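Local structure of scyllo-inositol 2-dehydrogenase (NADP(+)) IolW (Bacillus subtilis subsp. subtilis, 3GDO) at residues D145-Y156 and K221-V232. The protein catalyses the reversible NADPH-dependent reduction of scyllo-inosose to scyllo-inositol and cannot use NADH in place of NADPH. Residues are numbered along the deposited sequence; the frame is centred on the assembly and turned at random.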
loop_
_atom_site.group_PDB
_atom_site.type_symbol
_atom_site.label_atom_id
_atom_site.label_comp_id
_atom_site.label_asym_id
_atom_site.label_seq_id
_atom_site.Cartn_x
_atom_site.Cartn_y
_atom_site.Cartn_z
ATOM N N ASP B 145 16.374 8.238 -8.364
ATOM C CA ASP B 145 16.669 7.118 -7.484
ATOM C C ASP B 145 15.385 6.738 -6.733
ATOM O O ASP B 145 15.276 6.928 -5.521
ATOM C CB ASP B 145 17.808 7.465 -6.515
ATOM C CG ASP B 145 18.279 6.248 -5.677
ATOM O OD1 ASP B 145 18.259 5.098 -6.180
ATOM O OD2 ASP B 145 18.674 6.431 -4.493
ATOM N N ILE B 146 14.409 6.263 -7.486
ATOM C CA ILE B 146 13.122 5.872 -6.925
ATOM C C ILE B 146 13.378 4.663 -6.036
ATOM O O ILE B 146 14.078 3.728 -6.455
ATOM C CB ILE B 146 12.098 5.580 -8.037
ATOM C CG1 ILE B 146 11.672 6.911 -8.671
ATOM C CG2 ILE B 146 10.892 4.819 -7.474
ATOM C CD1 ILE B 146 10.983 6.761 -10.070
ATOM N N ASN B 147 12.868 4.713 -4.798
ATOM C CA ASN B 147 13.088 3.601 -3.872
ATOM C C ASN B 147 11.802 2.804 -3.598
ATOM O O ASN B 147 11.853 1.652 -3.199
ATOM C CB ASN B 147 13.752 4.092 -2.566
ATOM C CG ASN B 147 12.882 5.067 -1.788
ATOM O OD1 ASN B 147 11.824 4.692 -1.250
ATOM N ND2 ASN B 147 13.313 6.313 -1.712
ATOM N N THR B 148 10.656 3.446 -3.802
ATOM C CA THR B 148 9.362 2.820 -3.537
ATOM C C THR B 148 8.381 3.273 -4.608
ATOM O O THR B 148 8.243 4.503 -4.888
ATOM C CB THR B 148 8.802 3.217 -2.129
ATOM O OG1 THR B 148 9.750 2.898 -1.121
ATOM C CG2 THR B 148 7.537 2.456 -1.795
ATOM N N TYR B 149 7.641 2.307 -5.158
ATOM C CA TYR B 149 6.745 2.578 -6.305
ATOM C C TYR B 149 5.475 1.785 -6.081
ATOM O O TYR B 149 5.458 0.542 -6.219
ATOM C CB TYR B 149 7.444 2.158 -7.633
ATOM C CG TYR B 149 6.604 2.392 -8.882
ATOM C CD1 TYR B 149 6.555 3.651 -9.500
ATOM C CD2 TYR B 149 5.884 1.344 -9.474
ATOM C CE1 TYR B 149 5.784 3.865 -10.657
ATOM C CE2 TYR B 149 5.136 1.532 -10.638
ATOM C CZ TYR B 149 5.073 2.786 -11.216
ATOM O OH TYR B 149 4.309 2.948 -12.341
ATOM N N GLN B 150 4.425 2.478 -5.667
ATOM C CA GLN B 150 3.217 1.788 -5.157
ATOM C C GLN B 150 2.048 2.230 -5.969
ATOM O O GLN B 150 1.781 3.442 -6.083
ATOM C CB GLN B 150 2.939 2.136 -3.687
ATOM C CG GLN B 150 3.949 1.553 -2.733
ATOM C CD GLN B 150 3.711 1.985 -1.275
ATOM O OE1 GLN B 150 3.064 3.015 -1.008
ATOM N NE2 GLN B 150 4.268 1.210 -0.327
ATOM N N VAL B 151 1.367 1.260 -6.562
ATOM C CA VAL B 151 0.277 1.581 -7.499
ATOM C C VAL B 151 -0.953 0.815 -7.064
ATOM O O VAL B 151 -0.871 -0.409 -6.789
ATOM C CB VAL B 151 0.648 1.217 -8.993
ATOM C CG1 VAL B 151 -0.406 1.726 -9.928
ATOM C CG2 VAL B 151 2.008 1.826 -9.346
ATOM N N SER B 152 -2.078 1.507 -6.951
ATOM C CA SER B 152 -3.325 0.756 -6.668
ATOM C C SER B 152 -4.368 0.896 -7.729
ATOM O O SER B 152 -4.474 1.928 -8.396
ATOM C CB SER B 152 -3.911 1.063 -5.289
ATOM O OG SER B 152 -4.572 2.289 -5.268
ATOM N N TYR B 153 -5.155 -0.146 -7.919
ATOM C CA TYR B 153 -6.095 -0.162 -9.043
ATOM C C TYR B 153 -7.350 -0.873 -8.573
ATOM O O TYR B 153 -7.506 -2.074 -8.756
ATOM C CB TYR B 153 -5.474 -0.939 -10.202
ATOM C CG TYR B 153 -6.081 -0.706 -11.577
ATOM C CD1 TYR B 153 -5.344 -1.033 -12.735
ATOM C CD2 TYR B 153 -7.357 -0.138 -11.743
ATOM C CE1 TYR B 153 -5.882 -0.833 -13.989
ATOM C CE2 TYR B 153 -7.891 0.092 -13.005
ATOM C CZ TYR B 153 -7.148 -0.283 -14.122
ATOM O OH TYR B 153 -7.648 -0.113 -15.375
ATOM N N ASN B 154 -8.237 -0.109 -7.954
ATOM C CA ASN B 154 -9.308 -0.677 -7.173
ATOM C C ASN B 154 -10.603 -0.470 -7.899
ATOM O O ASN B 154 -10.694 0.382 -8.766
ATOM C CB ASN B 154 -9.408 0.036 -5.829
ATOM C CG ASN B 154 -8.239 -0.205 -4.943
ATOM O OD1 ASN B 154 -7.836 -1.348 -4.676
ATOM N ND2 ASN B 154 -7.710 0.868 -4.414
ATOM N N ARG B 155 -11.645 -1.186 -7.508
ATOM C CA ARG B 155 -12.971 -0.821 -7.978
ATOM C C ARG B 155 -13.974 -1.139 -6.846
ATOM O O ARG B 155 -13.634 -1.842 -5.888
ATOM C CB ARG B 155 -13.302 -1.595 -9.256
ATOM C CG ARG B 155 -13.480 -3.086 -9.001
ATOM C CD ARG B 155 -13.377 -3.975 -10.262
ATOM N NE ARG B 155 -13.346 -5.364 -9.809
ATOM C CZ ARG B 155 -13.910 -6.397 -10.438
ATOM N NH1 ARG B 155 -13.832 -7.609 -9.901
ATOM N NH2 ARG B 155 -14.526 -6.228 -11.604
ATOM N N TYR B 156 -15.197 -0.637 -6.974
ATOM C CA TYR B 156 -16.293 -1.028 -6.073
ATOM C C TYR B 156 -17.318 -1.827 -6.870
ATOM O O TYR B 156 -18.147 -1.274 -7.541
ATOM C CB TYR B 156 -16.967 0.188 -5.413
ATOM C CG TYR B 156 -17.988 -0.217 -4.344
ATOM C CD1 TYR B 156 -17.568 -0.806 -3.136
ATOM C CD2 TYR B 156 -19.356 -0.048 -4.556
ATOM C CE1 TYR B 156 -18.474 -1.188 -2.177
ATOM C CE2 TYR B 156 -20.281 -0.430 -3.573
ATOM C CZ TYR B 156 -19.824 -0.985 -2.396
ATOM O OH TYR B 156 -20.710 -1.364 -1.427
ATOM N N LYS B 221 16.886 -2.595 -3.506
ATOM C CA LYS B 221 16.603 -1.391 -2.757
ATOM C C LYS B 221 15.205 -0.865 -3.147
ATOM O O LYS B 221 14.419 -0.450 -2.277
ATOM C CB LYS B 221 17.678 -0.353 -3.021
ATOM C CG LYS B 221 17.447 0.934 -2.244
ATOM C CD LYS B 221 18.498 1.993 -2.610
ATOM C CE LYS B 221 17.997 3.375 -2.196
ATOM N NZ LYS B 221 18.979 4.437 -2.533
ATOM N N LEU B 222 14.915 -0.900 -4.445
ATOM C CA LEU B 222 13.607 -0.523 -5.001
ATOM C C LEU B 222 12.558 -1.616 -4.760
ATOM O O LEU B 222 12.780 -2.816 -5.066
ATOM C CB LEU B 222 13.716 -0.230 -6.503
ATOM C CG LEU B 222 12.433 -0.062 -7.343
ATOM C CD1 LEU B 222 11.573 1.080 -6.772
ATOM C CD2 LEU B 222 12.722 0.189 -8.857
ATOM N N GLN B 223 11.411 -1.203 -4.205
ATOM C CA GLN B 223 10.280 -2.145 -3.997
ATOM C C GLN B 223 9.090 -1.599 -4.745
ATOM O O GLN B 223 8.745 -0.411 -4.583
ATOM C CB GLN B 223 9.952 -2.331 -2.505
ATOM C CG GLN B 223 11.095 -2.947 -1.710
ATOM C CD GLN B 223 11.283 -4.425 -2.049
ATOM O OE1 GLN B 223 10.335 -5.193 -2.094
ATOM N NE2 GLN B 223 12.522 -4.810 -2.328
ATOM N N ALA B 224 8.523 -2.421 -5.619
ATOM C CA ALA B 224 7.387 -2.006 -6.446
ATOM C C ALA B 224 6.226 -2.796 -5.901
ATOM O O ALA B 224 6.329 -4.036 -5.775
ATOM C CB ALA B 224 7.628 -2.327 -7.937
ATOM N N ILE B 225 5.137 -2.100 -5.539
ATOM C CA ILE B 225 4.021 -2.764 -4.863
ATOM C C ILE B 225 2.799 -2.499 -5.730
ATOM O O ILE B 225 2.476 -1.332 -5.957
ATOM C CB ILE B 225 3.743 -2.175 -3.442
ATOM C CG1 ILE B 225 4.971 -2.176 -2.506
ATOM C CG2 ILE B 225 2.448 -2.796 -2.820
ATOM C CD1 ILE B 225 5.623 -3.466 -2.263
ATOM N N LEU B 226 2.116 -3.549 -6.196
ATOM C CA LEU B 226 0.998 -3.365 -7.140
ATOM C C LEU B 226 -0.182 -4.126 -6.604
ATOM O O LEU B 226 -0.071 -5.331 -6.310
ATOM C CB LEU B 226 1.332 -3.895 -8.538
ATOM C CG LEU B 226 2.620 -3.375 -9.163
ATOM C CD1 LEU B 226 3.013 -4.276 -10.351
ATOM C CD2 LEU B 226 2.442 -1.932 -9.602
ATOM N N TYR B 227 -1.293 -3.410 -6.410
ATOM C CA TYR B 227 -2.408 -4.009 -5.701
ATOM C C TYR B 227 -3.721 -3.454 -6.169
ATOM O O TYR B 227 -3.783 -2.361 -6.760
ATOM C CB TYR B 227 -2.231 -3.865 -4.180
ATOM C CG TYR B 227 -2.314 -2.461 -3.653
ATOM C CD1 TYR B 227 -3.544 -1.936 -3.230
ATOM C CD2 TYR B 227 -1.153 -1.641 -3.571
ATOM C CE1 TYR B 227 -3.630 -0.657 -2.736
ATOM C CE2 TYR B 227 -1.237 -0.326 -3.069
ATOM C CZ TYR B 227 -2.484 0.149 -2.646
ATOM O OH TYR B 227 -2.627 1.424 -2.139
ATOM N N GLY B 228 -4.772 -4.198 -5.888
ATOM C CA GLY B 228 -6.089 -3.901 -6.424
ATOM C C GLY B 228 -7.113 -4.719 -5.675
ATOM O O GLY B 228 -6.915 -5.932 -5.477
ATOM N N GLY B 229 -8.175 -4.060 -5.216
ATOM C CA GLY B 229 -9.367 -4.796 -4.719
ATOM C C GLY B 229 -10.671 -4.465 -5.416
ATOM O O GLY B 229 -10.759 -3.496 -6.204
ATOM N N SER B 230 -11.700 -5.286 -5.155
ATOM C CA SER B 230 -12.995 -5.098 -5.779
ATOM C C SER B 230 -14.119 -4.680 -4.805
ATOM O O SER B 230 -15.283 -4.613 -5.207
ATOM C CB SER B 230 -13.398 -6.372 -6.542
ATOM O OG SER B 230 -12.513 -6.676 -7.585
ATOM N N ILE B 231 -13.778 -4.416 -3.543
ATOM C CA ILE B 231 -14.749 -3.946 -2.544
ATOM C C ILE B 231 -14.142 -2.718 -1.931
ATOM O O ILE B 231 -13.802 -2.710 -0.769
ATOM C CB ILE B 231 -15.046 -4.999 -1.419
ATOM C CG1 ILE B 231 -15.073 -6.427 -2.013
ATOM C CG2 ILE B 231 -16.385 -4.659 -0.705
ATOM C CD1 ILE B 231 -15.241 -7.541 -1.006
ATOM N N VAL B 232 -13.999 -1.677 -2.745
ATOM C CA VAL B 232 -13.270 -0.508 -2.340
ATOM C C VAL B 232 -14.117 0.724 -2.638
ATOM O O VAL B 232 -14.063 1.250 -3.745
ATOM C CB VAL B 232 -11.857 -0.377 -3.038
ATOM C CG1 VAL B 232 -11.178 0.951 -2.630
ATOM C CG2 VAL B 232 -10.935 -1.507 -2.692
HETATM O O HOH W 1 -9.551 -3.979 -8.615
#
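Tyr149 bonds through its backbone N and O to Gln223 and Ile225, and Val151 likewise to Ile225 and Tyr227, the alternating pattern of parallel strands; the axes of strands 146-152 and 222-228 lie 6° apart. Past Tyr153 the pairing changes: Asn154 OD1 takes Gly229 N on an in-plane lone pair (2.8 Å), Arg155 N binds Gly229 O, and a water donates to both Tyr153 O and Gly229 O. Arg155 reaches Ser230 because CG sits between backbone N and carbonyl carbon (chi1 68°) and the chain then extends to NE; NE (2.7 Å) and NH1 (2.8 Å) both grip Ser230 OG in the guanidinium plane. Replacing Arg155 by alanine would remove both donors and is likely to leave Ser230 OG without its partners across the contact. Ser230 OG also bonds to Asp211 O. At the other end, Lys221 NZ forms a salt bridge to Asp145 OD2 (2.8 Å), meeting the syn lone pair of that oxygen. Among apolar contacts, Val151 CB lies beside Leu226 CD2 (3.7 Å). On the other sheet face the aliphatic part of Gln150 runs alongside Ile225, CG to CB 3.8 Å, and Ser152 CB sits over one face of the Tyr227 ring, offset toward its rim, a CH-pi contact. The pair lies inside the mixed sheet of the C-terminal alpha/beta domain of this Gfo/Idh/MocA enzyme: strand 239-243 flanks 146-152, with a classic beta bulge at Asn147 and Thr148 opposite His242, and strand 212-219 flanks 222-228. Helix 174-190 packs on Tyr149 and Leu226, while Gln150 meets Tyr227 of the second subunit.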